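Local coordinates for phenylalanyl-tRNA synthetase beta chain (Bacteroides fragilis, PDB 3IG2), which forms the core domain of the beta subunit of phenylalanine-tRNA ligase, the tetrameric enzyme that uses ATP to attach phenylalanine to its tRNA, at residues D166-L172 / T184-T189; L65-L70 / H114-W118; L70-A74 / F196-V202. All coordinates share one frame; numbering follows the deposited sequence. Where two conformers were deposited one is given.

In the fold
All three contacts meet at one mixed beta sheet, but at different depths. Interaction 2 is fully buried near the centre of the chain, where helix 66-75 lies against strand 109-121. Interaction 3 takes the next part of the same helix, shares Leu70, and is only partly buried. Interaction 1, also partly buried, pairs two neighbouring strands. The chemistry follows these places: backbone hydrogen bonds dominate interaction 1, with ring packing and two bridging waters; an indole packed on glycine marks interaction 2, and apolar side chains interaction 3. Ile167 packs on Leu66, Phe67 on Phe196, and Trp118 on Ile73 and Val202; a probable Val188-Val202 backbone hydrogen bond between adjacent strands ties interaction 1 to interaction 3.

Interaction 1: D166-L172 / T184-T189; sequences DIYSTAL and TFGVVT
Torsions bring Leu172 and Phe185 together: the leucine holds CG anti to its carbonyl carbon (chi1 -68°), whereas Phe185 places CG between its backbone N and carbonyl carbon (chi1 58°), which swings the ring toward the 166-172 chain. Leu172 CB then sits over one ring face, offset toward the rim and 3.8 Å from Phe185 CZ, a CH-pi contact to which Leu172 CD1 adds a second touch at CZ and CE1.

Tyr168 reaches back along the partner strand. Its CE1 comes within 3.5 Å of Gly186 N, its CE2 is only 3.2 Å from Thr184 CG2, and Val187 O meets the ring edge in its plane. Ile167 CG2 lies over the centre of one face, so the ring is packed from its own chain as well. Because Gly186 carries no side chain, the backbones can close until Ala171 CA and Gly186 CA are 4.0 Å apart.

The backbone bonds are regular at Leu172/Phe185 and become less so toward the corner. Leu172 and Phe185 exchange N-H...O bonds in both directions, the one from Leu172 N to Phe185 O measuring 2.9 Å and nearly straight at 173°. Val187 N donates to Thr170 O, and Ser169 N returns a more bent bond to Val187 O. Beyond the paired strands, Thr189 N binds Ile167 O at 2.7 Å.

Two waters bridge the segments at the corner end. One joins Asp166 O and Thr189 OG1, the latter also capping Met192 N; the other donates to Ser169 OG and to Val188 O, while Ser169 OG has a further partner in Glu133.

The beta-hairpin register of strands 171-175 and 181-188 thus covers Ala171-Leu172 with Phe185-Gly186; across the corner at Ser169 and Thr170 the pairing shifts by one residue to Tyr168 with Val188, and Thr189 is the N-cap of helix 190-195.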
ATOM      1  N   ASP B 166      17.040  19.934  26.081  1.00 15.59           N
ATOM      2  CA  ASP B 166      17.651  18.662  26.514  1.00 15.63           C
ATOM      3  C   ASP B 166      17.031  17.404  25.894  1.00 15.81           C
ATOM      4  O   ASP B 166      17.641  16.341  25.918  1.00 16.95           O
ATOM      5  CB  ASP B 166      17.798  18.518  28.046  1.00 15.96           C
ATOM      6  CG  ASP B 166      16.769  19.320  28.850  1.00 15.53           C
ATOM      7  OD1 ASP B 166      15.549  19.348  28.558  1.00 14.07           O
ATOM      8  OD2 ASP B 166      17.216  19.912  29.839  1.00 19.20           O
ATOM      9  N   ILE B 167      15.836  17.514  25.324  1.00 15.30           N
ATOM     10  CA  ILE B 167      15.227  16.361  24.647  1.00 14.69           C
ATOM     11  C   ILE B 167      15.511  16.343  23.120  1.00 13.97           C
ATOM     12  O   ILE B 167      15.898  15.288  22.570  1.00 14.05           O
ATOM     13  CB  ILE B 167      13.694  16.288  24.939  1.00 14.42           C
ATOM     14  CG1 ILE B 167      13.476  15.870  26.395  1.00 13.97           C
ATOM     15  CG2 ILE B 167      12.992  15.335  23.966  1.00 15.16           C
ATOM     16  CD1 ILE B 167      12.076  16.056  26.864  1.00 14.28           C
ATOM     17  N   TYR B 168      15.316  17.485  22.456  1.00 12.74           N
ATOM     18  CA  TYR B 168      15.467  17.575  21.005  1.00 13.07           C
ATOM     19  C   TYR B 168      16.704  18.330  20.575  1.00 13.28           C
ATOM     20  O   TYR B 168      16.989  19.420  21.083  1.00 13.35           O
ATOM     21  CB  TYR B 168      14.284  18.292  20.376  1.00 12.79           C
ATOM     22  CG  TYR B 168      12.909  17.719  20.695  1.00 13.22           C
ATOM     23  CD1 TYR B 168      12.440  16.557  20.076  1.00 13.24           C
ATOM     24  CD2 TYR B 168      12.077  18.360  21.603  1.00 12.55           C
ATOM     25  CE1 TYR B 168      11.167  16.052  20.363  1.00 12.93           C
ATOM     26  CE2 TYR B 168      10.816  17.864  21.900  1.00 14.32           C
ATOM     27  CZ  TYR B 168      10.364  16.731  21.264  1.00 15.79           C
ATOM     28  OH  TYR B 168       9.121  16.265  21.584  1.00 18.29           O
ATOM     29  N   SER B 169      17.424  17.798  19.596  1.00 14.01           N
ATOM     30  CA  SER B 169      18.505  18.593  18.971  1.00 13.72           C
ATOM     31  C   SER B 169      17.848  19.642  18.077  1.00 13.72           C
ATOM     32  O   SER B 169      18.238  20.804  18.094  1.00 13.51           O
ATOM     33  CB  SER B 169      19.468  17.718  18.183  1.00 13.80           C
ATOM     34  OG  SER B 169      18.760  16.682  17.516  1.00 14.20           O
ATOM     35  N   THR B 170      16.828  19.215  17.329  1.00 13.90           N
ATOM     36  CA  THR B 170      16.057  20.071  16.414  1.00 13.71           C
ATOM     37  C   THR B 170      14.560  19.734  16.574  1.00 13.65           C
ATOM     38  O   THR B 170      14.175  18.555  16.535  1.00 12.06           O
ATOM     39  CB  THR B 170      16.486  19.832  14.957  1.00 13.65           C
ATOM     40  OG1 THR B 170      17.911  19.974  14.851  1.00 16.66           O
ATOM     41  CG2 THR B 170      15.827  20.822  14.006  1.00 13.95           C
ATOM     42  N   ALA B 171      13.722  20.764  16.732  1.00 13.48           N
ATOM     43  CA  ALA B 171      12.305  20.538  16.987  1.00 14.07           C
ATOM     44  C   ALA B 171      11.416  21.674  16.560  1.00 14.02           C
ATOM     45  O   ALA B 171      11.870  22.799  16.436  1.00 15.15           O
ATOM     46  CB  ALA B 171      12.075  20.257  18.463  1.00 13.62           C
ATOM     47  N   LEU B 172      10.133  21.369  16.398  1.00 14.16           N
ATOM     48  CA  LEU B 172       9.105  22.380  16.165  1.00 14.74           C
ATOM     49  C   LEU B 172       8.059  22.315  17.252  1.00 14.81           C
ATOM     50  O   LEU B 172       7.716  21.230  17.728  1.00 13.77           O
ATOM     51  CB  LEU B 172       8.425  22.171  14.808  1.00 14.39           C
ATOM     52  CG  LEU B 172       9.284  22.425  13.569  1.00 14.79           C
ATOM     53  CD1 LEU B 172       8.527  22.083  12.279  1.00 12.95           C
ATOM     54  CD2 LEU B 172       9.787  23.869  13.542  1.00 15.97           C
ATOM     55  N   THR B 184       4.586  19.145  20.151  1.00 13.83           N
ATOM     56  CA  THR B 184       6.011  19.355  20.046  1.00 14.63           C
ATOM     57  C   THR B 184       6.572  18.115  19.329  1.00 14.43           C
ATOM     58  O   THR B 184       6.179  16.989  19.639  1.00 13.97           O
ATOM     59  CB  THR B 184       6.627  19.445  21.459  1.00 14.87           C
ATOM     60  OG1 THR B 184       6.098  20.583  22.170  1.00 16.66           O
ATOM     61  CG2 THR B 184       8.102  19.552  21.387  1.00 16.80           C
ATOM     62  N   PHE B 185       7.467  18.303  18.365  1.00 13.62           N
ATOM     63  CA  PHE B 185       8.012  17.130  17.667  1.00 14.01           C
ATOM     64  C   PHE B 185       9.351  17.460  17.055  1.00 13.46           C
ATOM     65  O   PHE B 185       9.559  18.568  16.609  1.00 13.77           O
ATOM     66  CB  PHE B 185       7.052  16.588  16.588  1.00 12.72           C
ATOM     67  CG  PHE B 185       6.693  17.598  15.525  1.00 13.88           C
ATOM     68  CD1 PHE B 185       7.449  17.702  14.355  1.00 15.39           C
ATOM     69  CD2 PHE B 185       5.590  18.421  15.680  1.00 14.60           C
ATOM     70  CE1 PHE B 185       7.123  18.619  13.380  1.00 15.34           C
ATOM     71  CE2 PHE B 185       5.258  19.345  14.704  1.00 13.69           C
ATOM     72  CZ  PHE B 185       6.026  19.442  13.558  1.00 13.30           C
ATOM     73  N   GLY B 186      10.236  16.473  17.022  1.00 13.61           N
ATOM     74  CA  GLY B 186      11.568  16.652  16.487  1.00 13.31           C
ATOM     75  C   GLY B 186      12.502  15.470  16.692  1.00 13.60           C
ATOM     76  O   GLY B 186      12.057  14.363  16.957  1.00 13.30           O
ATOM     77  N   VAL B 187      13.802  15.739  16.536  1.00 13.31           N
ATOM     78  CA  VAL B 187      14.854  14.725  16.572  1.00 13.16           C
ATOM     79  C   VAL B 187      15.349  14.655  17.999  1.00 13.00           C
ATOM     80  O   VAL B 187      15.730  15.676  18.558  1.00 13.35           O
ATOM     81  CB  VAL B 187      16.026  15.144  15.649  1.00 13.25           C
ATOM     82  CG1 VAL B 187      17.192  14.172  15.733  1.00 13.41           C
ATOM     83  CG2 VAL B 187      15.534  15.303  14.189  1.00 14.32           C
ATOM     84  N   VAL B 188      15.336  13.462  18.582  1.00 11.89           N
ATOM     85  CA  VAL B 188      15.786  13.267  19.953  1.00 12.93           C
ATOM     86  C   VAL B 188      17.303  13.443  20.015  1.00 12.74           C
ATOM     87  O   VAL B 188      17.994  12.997  19.123  1.00 13.26           O
ATOM     88  CB  VAL B 188      15.352  11.866  20.517  1.00 12.34           C
ATOM     89  CG1 VAL B 188      15.978  11.558  21.891  1.00 11.29           C
ATOM     90  CG2 VAL B 188      13.851  11.752  20.575  1.00 13.97           C
ATOM     91  N   THR B 189      17.814  14.096  21.056  1.00 13.32           N
ATOM     92  CA  THR B 189      19.268  14.287  21.193  1.00 14.27           C
ATOM     93  C   THR B 189      20.037  12.954  21.220  1.00 15.05           C
ATOM     94  O   THR B 189      19.566  11.956  21.757  1.00 14.94           O
ATOM     95  CB  THR B 189      19.664  15.103  22.454  1.00 14.95           C
ATOM     96  OG1 THR B 189      19.468  14.314  23.631  1.00 16.58           O
ATOM     97  CG2 THR B 189      18.872  16.398  22.565  1.00 13.46           C
TER
HETATM   98  O   HOH W   1      20.275  15.316  26.030  1.00 21.47           O
HETATM   99  O   HOH W   2      20.017  14.128  17.644  1.00  2.00           O

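Interaction 2: L65-L70 / H114-W118; sequences LLFGGL and HLGLW
Trp118 holds CG anti to its carbonyl carbon, sending the indole toward the first turn of helix 66-75, where Gly69 CA stands over one ring face, offset toward the rim and 3.4 Å from Trp118 CE2. With no CB on Gly69, the helix backbone can rest on the ring. Near the ring plane, two carbonyls approach the indole edge: Leu65 O lies 3.3 Å from Trp118 CZ2, and Leu66 O accepts a weak hydrogen bond from Trp118 NE1 at 3.3 Å, bent to 141°. Leu66 O also takes the helical bond from Leu70 N.

Leu65 CB touches Trp118 CH2 at 4.1 Å, while Leu65 CD1 spans onward to the strand, 3.5 Å from Gly116 N and 3.8 Å from His114 CB. The absence of a CB on Gly116 leaves room both for this methyl and for the Trp118 ring. The axes of helix 66-70 and strand 114-118 come within 9.2 Å, their N-to-C directions 36° apart, as a helix packed on one face of the mixed sheet of this core domain.

In the next shell, strand 109-121 is held by backbone bonds to strands 85-95 and 200-207. Tyr204 meets the tryptophan ring at about 40° between planes and also packs on Leu65 and Leu66. The His114 imidazole is held by a hydrogen bond from ND1 to Asp206.

The contact is therefore mainly dispersive; its single weak N-H...O bond gives a buried indole nitrogen a polar partner and may bias the ring setting, which the packing on Gly69 CA mainly fixes.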
ATOM      1  N   LEU B  65       5.646  11.105  28.341  1.00 11.33           N
ATOM      2  CA  LEU B  65       5.671   9.792  27.692  1.00 12.44           C
ATOM      3  C   LEU B  65       7.016   9.370  27.127  1.00 12.48           C
ATOM      4  O   LEU B  65       7.261   8.171  26.887  1.00 13.94           O
ATOM      5  CB  LEU B  65       4.655   9.747  26.548  1.00 13.10           C
ATOM      6  CG  LEU B  65       3.171   9.917  26.952  1.00 11.83           C
ATOM      7  CD1 LEU B  65       2.332   9.698  25.742  1.00 12.22           C
ATOM      8  CD2 LEU B  65       2.814   8.941  28.034  1.00 14.24           C
ATOM      9  N   LEU B  66       7.888  10.325  26.868  1.00 11.82           N
ATOM     10  CA  LEU B  66       9.077  10.038  26.060  1.00 11.75           C
ATOM     11  C   LEU B  66       9.835   8.791  26.498  1.00 12.70           C
ATOM     12  O   LEU B  66      10.124   7.892  25.675  1.00 13.06           O
ATOM     13  CB  LEU B  66      10.038  11.219  26.128  1.00 11.85           C
ATOM     14  CG  LEU B  66      11.414  11.011  25.519  1.00 11.49           C
ATOM     15  CD1 LEU B  66      11.295  10.803  24.018  1.00 11.94           C
ATOM     16  CD2 LEU B  66      12.257  12.230  25.814  1.00 12.93           C
ATOM     17  N   PHE B  67      10.198   8.751  27.781  1.00 12.50           N
ATOM     18  CA  PHE B  67      11.152   7.746  28.256  1.00 12.48           C
ATOM     19  C   PHE B  67      10.664   6.305  28.125  1.00 12.63           C
ATOM     20  O   PHE B  67      11.431   5.420  27.741  1.00 12.35           O
ATOM     21  CB  PHE B  67      11.583   8.047  29.685  1.00 11.40           C
ATOM     22  CG  PHE B  67      12.182   9.416  29.848  1.00 13.85           C
ATOM     23  CD1 PHE B  67      13.275   9.805  29.090  1.00 14.34           C
ATOM     24  CD2 PHE B  67      11.664  10.310  30.772  1.00 14.13           C
ATOM     25  CE1 PHE B  67      13.836  11.063  29.257  1.00 17.08           C
ATOM     26  CE2 PHE B  67      12.223  11.568  30.945  1.00 14.17           C
ATOM     27  CZ  PHE B  67      13.296  11.948  30.193  1.00 16.09           C
ATOM     28  N   GLY B  68       9.386   6.077  28.405  1.00 12.43           N
ATOM     29  CA  GLY B  68       8.839   4.761  28.215  1.00 12.56           C
ATOM     30  C   GLY B  68       8.988   4.294  26.779  1.00 12.49           C
ATOM     31  O   GLY B  68       9.289   3.135  26.537  1.00 11.82           O
ATOM     32  N   GLY B  69       8.755   5.193  25.830  1.00 12.07           N
ATOM     33  CA  GLY B  69       8.934   4.865  24.413  1.00 11.66           C
ATOM     34  C   GLY B  69      10.389   4.541  24.069  1.00 11.43           C
ATOM     35  O   GLY B  69      10.643   3.673  23.241  1.00 11.92           O
ATOM     36  N   LEU B  70      11.341   5.230  24.695  1.00 10.57           N
ATOM     37  CA  LEU B  70      12.754   4.938  24.444  1.00  9.64           C
ATOM     38  C   LEU B  70      13.113   3.573  25.010  1.00  9.78           C
ATOM     39  O   LEU B  70      13.853   2.852  24.379  1.00 10.14           O
ATOM     40  CB  LEU B  70      13.688   6.009  25.005  1.00  8.96           C
ATOM     41  CG  LEU B  70      13.618   7.411  24.400  1.00  8.17           C
ATOM     42  CD1 LEU B  70      14.590   8.318  25.118  1.00  8.19           C
ATOM     43  CD2 LEU B  70      13.869   7.434  22.890  1.00  7.58           C
ATOM     44  N   HIS B 114      -1.874  12.588  26.856  1.00 11.82           N
ATOM     45  CA  HIS B 114      -0.989  12.817  25.721  1.00 11.97           C
ATOM     46  C   HIS B 114      -1.066  11.708  24.698  1.00 11.66           C
ATOM     47  O   HIS B 114      -1.406  10.579  25.024  1.00 11.58           O
ATOM     48  CB  HIS B 114       0.463  12.954  26.193  1.00 12.95           C
ATOM     49  CG  HIS B 114       0.698  14.151  27.054  1.00 15.77           C
ATOM     50  ND1 HIS B 114       1.263  15.314  26.574  1.00 17.32           N
ATOM     51  CD2 HIS B 114       0.404  14.381  28.359  1.00 16.49           C
ATOM     52  CE1 HIS B 114       1.309  16.213  27.551  1.00 17.02           C
ATOM     53  NE2 HIS B 114       0.791  15.670  28.641  1.00 16.71           N
ATOM     54  N   LEU B 115      -0.739  12.056  23.458  1.00 11.90           N
ATOM     55  CA  LEU B 115      -0.436  11.087  22.438  1.00 12.22           C
ATOM     56  C   LEU B 115       1.063  11.226  22.083  1.00 13.08           C
ATOM     57  O   LEU B 115       1.523  12.299  21.652  1.00 12.98           O
ATOM     58  CB  LEU B 115      -1.323  11.325  21.209  1.00 11.18           C
ATOM     59  CG  LEU B 115      -0.972  10.533  19.934  1.00 12.84           C
ATOM     60  CD1 LEU B 115      -1.060   8.990  20.132  1.00  8.04           C
ATOM     61  CD2 LEU B 115      -1.845  10.982  18.720  1.00  9.90           C
ATOM     62  N   GLY B 116       1.828  10.159  22.271  1.00 12.46           N
ATOM     63  CA  GLY B 116       3.215  10.193  21.810  1.00 12.86           C
ATOM     64  C   GLY B 116       3.397   9.359  20.551  1.00 13.74           C
ATOM     65  O   GLY B 116       2.761   8.323  20.399  1.00 13.34           O
ATOM     66  N   LEU B 117       4.274   9.812  19.665  1.00 13.71           N
ATOM     67  CA  LEU B 117       4.699   9.059  18.495  1.00 13.97           C
ATOM     68  C   LEU B 117       6.204   8.989  18.495  1.00 14.46           C
ATOM     69  O   LEU B 117       6.863   9.990  18.746  1.00 13.99           O
ATOM     70  CB  LEU B 117       4.353   9.790  17.183  1.00 14.36           C
ATOM     71  CG  LEU B 117       2.973  10.386  16.949  1.00 16.61           C
ATOM     72  CD1 LEU B 117       2.919  10.988  15.521  1.00 16.51           C
ATOM     73  CD2 LEU B 117       1.915   9.358  17.157  1.00 16.84           C
ATOM     74  N   TRP B 118       6.719   7.803  18.158  1.00 15.00           N
ATOM     75  CA  TRP B 118       8.137   7.550  18.010  1.00 14.39           C
ATOM     76  C   TRP B 118       8.395   6.885  16.682  1.00 14.38           C
ATOM     77  O   TRP B 118       7.791   5.860  16.353  1.00 14.64           O
ATOM     78  CB  TRP B 118       8.638   6.601  19.076  1.00 13.74           C
ATOM     79  CG  TRP B 118       8.531   7.087  20.495  1.00 14.47           C
ATOM     80  CD1 TRP B 118       9.542   7.616  21.269  1.00 13.63           C
ATOM     81  CD2 TRP B 118       7.368   7.021  21.331  1.00 13.17           C
ATOM     82  NE1 TRP B 118       9.063   7.882  22.548  1.00 15.08           N
ATOM     83  CE2 TRP B 118       7.734   7.529  22.606  1.00 13.93           C
ATOM     84  CE3 TRP B 118       6.035   6.583  21.125  1.00 13.41           C
ATOM     85  CZ2 TRP B 118       6.824   7.623  23.663  1.00 11.58           C
ATOM     86  CZ3 TRP B 118       5.138   6.643  22.189  1.00 12.20           C
ATOM     87  CH2 TRP B 118       5.542   7.161  23.449  1.00 12.66           C
TER

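Interaction 3: L70-A74 / F196-V202; sequences LESIA and FDVDNEV
The CH-pi contact of Leu70 with Phe196 is the aromatic part of this interface. Leu70 CD1 stands over one face of the phenyl ring, offset toward its rim, at 3.6 Å from Phe196 CD2 and 26° off the normal through the ring centre. Leu70 CB adds a touch at CG and CD1, and the two side chains cross at about a right angle. At the ring edge, in its plane, Glu71 CG is 3.9 Å from Phe196 CE1; thus the aliphatic part of the glutamate meets the ring while its carboxylate hydrogen-bonds to Tyr35.

Aliphatic contacts form a second group, centred on Ile73. Its two branches serve different partners: with CG2 anti to the backbone N and CG1 anti to the carbonyl carbon (chi1 -77°), CG2 touches Val198 CG1 at 3.7 Å, whereas CD1 meets Val202 CG1 tip to tip at 3.9 Å. Leu70 CD2 approaches the same valine methyl more loosely, at 4.2 Å.

Backbone atoms make up the third group, through van der Waals contact, since no hydrogen bond crosses between the segments. Ala74 CB lies 3.5 Å from Phe196 O, and Val198 CG2 is 3.6 Å from Leu70 O, a carbonyl already bonded to Ala74 N within the helix. Asp197, with positive phi, is the C-prime residue of a Schellman motif closing helix 190-195, and this turn presents Phe196 and Val198 to helix 66-75.

Around the contact, the Phe196 ring meets Phe67 with nearly parallel planes and Tyr35 obliquely. Val198 and Val202 also pack on Leu193 of helix 190-195, and Ile73 and Val202 touch Trp118 of strand 109-121, so helix 66-75 spans the end of one helix and two adjacent strands.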
ATOM      1  N   LEU B  70      11.341   5.230  24.695  1.00 10.57           N
ATOM      2  CA  LEU B  70      12.754   4.938  24.444  1.00  9.64           C
ATOM      3  C   LEU B  70      13.113   3.573  25.010  1.00  9.78           C
ATOM      4  O   LEU B  70      13.853   2.852  24.379  1.00 10.14           O
ATOM      5  CB  LEU B  70      13.688   6.009  25.005  1.00  8.96           C
ATOM      6  CG  LEU B  70      13.618   7.411  24.400  1.00  8.17           C
ATOM      7  CD1 LEU B  70      14.590   8.318  25.118  1.00  8.19           C
ATOM      8  CD2 LEU B  70      13.869   7.434  22.890  1.00  7.58           C
ATOM      9  N   GLU B  71      12.580   3.226  26.179  1.00  9.59           N
ATOM     10  CA  GLU B  71      12.710   1.869  26.727  1.00 10.61           C
ATOM     11  C   GLU B  71      12.143   0.807  25.766  1.00 10.45           C
ATOM     12  O   GLU B  71      12.787  -0.218  25.521  1.00  9.84           O
ATOM     13  CB  GLU B  71      12.014   1.744  28.075  1.00 10.16           C
ATOM     14  CG  GLU B  71      12.636   2.534  29.213  1.00 12.64           C
ATOM     15  CD  GLU B  71      11.694   2.641  30.422  1.00 15.19           C
ATOM     16  OE1 GLU B  71      10.534   2.209  30.300  1.00 17.26           O
ATOM     17  OE2 GLU B  71      12.106   3.121  31.501  1.00 16.51           O
ATOM     18  N   SER B  72      10.954   1.081  25.217  1.00  9.91           N
ATOM     19  CA  SER B  72      10.292   0.174  24.268  1.00  9.29           C
ATOM     20  C   SER B  72      11.126  -0.019  23.009  1.00  9.03           C
ATOM     21  O   SER B  72      11.221  -1.127  22.506  1.00  9.43           O
ATOM     22  CB  SER B  72       8.898   0.691  23.881  1.00  9.18           C
ATOM     23  OG  SER B  72       8.018   0.750  24.991  1.00  8.78           O
ATOM     24  N   ILE B  73      11.714   1.060  22.491  1.00  9.22           N
ATOM     25  CA  ILE B  73      12.562   0.981  21.289  1.00  9.92           C
ATOM     26  C   ILE B  73      13.776   0.109  21.589  1.00 10.10           C
ATOM     27  O   ILE B  73      14.104  -0.797  20.807  1.00  9.81           O
ATOM     28  CB  ILE B  73      12.990   2.376  20.755  1.00  9.71           C
ATOM     29  CG1 ILE B  73      11.834   3.044  19.992  1.00  9.42           C
ATOM     30  CG2 ILE B  73      14.182   2.237  19.819  1.00 10.42           C
ATOM     31  CD1 ILE B  73      11.964   4.548  19.872  1.00  9.26           C
ATOM     32  N   ALA B  74      14.410   0.376  22.732  1.00 10.50           N
ATOM     33  CA  ALA B  74      15.497  -0.450  23.248  1.00 11.73           C
ATOM     34  C   ALA B  74      15.143  -1.949  23.319  1.00 12.94           C
ATOM     35  O   ALA B  74      15.922  -2.779  22.835  1.00 13.84           O
ATOM     36  CB  ALA B  74      15.966   0.065  24.607  1.00 11.60           C
ATOM     37  N   PHE B 196      19.752   5.687  26.793  1.00 16.37           N
ATOM     38  CA  PHE B 196      18.717   4.637  26.750  1.00 15.92           C
ATOM     39  C   PHE B 196      19.074   3.364  25.979  1.00 15.90           C
ATOM     40  O   PHE B 196      18.232   2.478  25.837  1.00 15.22           O
ATOM     41  CB  PHE B 196      17.375   5.200  26.270  1.00 15.95           C
ATOM     42  CG  PHE B 196      16.585   5.849  27.367  1.00 14.64           C
ATOM     43  CD1 PHE B 196      15.621   5.122  28.070  1.00 14.76           C
ATOM     44  CD2 PHE B 196      16.826   7.165  27.717  1.00 14.38           C
ATOM     45  CE1 PHE B 196      14.908   5.712  29.095  1.00 13.24           C
ATOM     46  CE2 PHE B 196      16.137   7.771  28.756  1.00 13.50           C
ATOM     47  CZ  PHE B 196      15.177   7.049  29.449  1.00 14.04           C
ATOM     48  N   ASP B 197      20.321   3.257  25.517  1.00 15.70           N
ATOM     49  CA  ASP B 197      20.774   2.090  24.740  1.00 16.51           C
ATOM     50  C   ASP B 197      20.028   1.977  23.408  1.00 15.65           C
ATOM     51  O   ASP B 197      19.722   0.873  22.959  1.00 16.35           O
ATOM     52  CB  ASP B 197      20.569   0.776  25.515  1.00 16.62           C
ATOM     53  CG  ASP B 197      21.469   0.644  26.714  1.00 19.08           C
ATOM     54  OD1 ASP B 197      22.446   1.416  26.838  1.00 21.70           O
ATOM     55  OD2 ASP B 197      21.202  -0.267  27.535  1.00 20.60           O
ATOM     56  N   VAL B 198      19.728   3.111  22.789  1.00 14.78           N
ATOM     57  CA  VAL B 198      19.038   3.124  21.519  1.00 14.21           C
ATOM     58  C   VAL B 198      20.081   3.469  20.463  1.00 14.18           C
ATOM     59  O   VAL B 198      20.702   4.521  20.555  1.00 15.29           O
ATOM     60  CB  VAL B 198      17.889   4.157  21.549  1.00 14.15           C
ATOM     61  CG1 VAL B 198      17.218   4.238  20.194  1.00 13.10           C
ATOM     62  CG2 VAL B 198      16.878   3.771  22.660  1.00 13.95           C
ATOM     63  N   ASP B 199      20.250   2.600  19.464  1.00 13.46           N
ATOM     64  CA  ASP B 199      21.359   2.883  18.529  0.64 13.53           C
ATOM     65  C   ASP B 199      20.899   3.354  17.159  1.00 13.35           C
ATOM     66  O   ASP B 199      21.697   3.499  16.249  1.00 12.46           O
ATOM     67  CB  ASP B 199      22.335   1.683  18.417  0.36 13.63           C
ATOM     68  CG  ASP B 199      23.814   2.111  18.255  0.49 14.66           C
ATOM     69  OD1 ASP B 199      24.533   2.179  19.282  0.57 18.16           O
ATOM     70  OD2 ASP B 199      24.262   2.351  17.111  0.44 13.40           O
ATOM     71  N   ASN B 200      19.626   3.728  17.061  1.00 13.25           N
ATOM     72  CA  ASN B 200      19.080   4.384  15.871  1.00 13.10           C
ATOM     73  C   ASN B 200      18.570   5.756  16.248  1.00 13.10           C
ATOM     74  O   ASN B 200      18.227   6.015  17.406  1.00 14.06           O
ATOM     75  CB  ASN B 200      17.938   3.557  15.245  1.00 13.19           C
ATOM     76  CG  ASN B 200      18.429   2.255  14.609  1.00 14.49           C
ATOM     77  OD1 ASN B 200      18.604   2.157  13.383  1.00 15.50           O
ATOM     78  ND2 ASN B 200      18.650   1.252  15.438  1.00 12.86           N
ATOM     79  N   GLU B 201      18.519   6.649  15.287  1.00 12.35           N
ATOM     80  CA  GLU B 201      17.893   7.938  15.542  1.00 12.25           C
ATOM     81  C   GLU B 201      16.408   7.776  15.810  1.00 12.39           C
ATOM     82  O   GLU B 201      15.778   6.848  15.280  1.00 11.06           O
ATOM     83  CB  GLU B 201      18.094   8.873  14.362  1.00 11.71           C
ATOM     84  CG  GLU B 201      19.550   9.178  14.080  1.00 11.08           C
ATOM     85  CD  GLU B 201      19.708  10.231  13.026  1.00 13.61           C
ATOM     86  OE1 GLU B 201      18.670  10.697  12.492  1.00 15.82           O
ATOM     87  OE2 GLU B 201      20.866  10.600  12.731  1.00 13.07           O
ATOM     88  N   VAL B 202      15.869   8.689  16.631  1.00 12.77           N
ATOM     89  CA  VAL B 202      14.466   8.643  17.048  1.00 13.51           C
ATOM     90  C   VAL B 202      13.815   9.995  16.818  1.00 13.89           C
ATOM     91  O   VAL B 202      14.337  11.032  17.238  1.00 14.70           O
ATOM     92  CB  VAL B 202      14.295   8.245  18.544  1.00 13.79           C
ATOM     93  CG1 VAL B 202      12.748   8.223  18.957  1.00 13.74           C
ATOM     94  CG2 VAL B 202      14.887   6.887  18.787  1.00 13.48           C
TER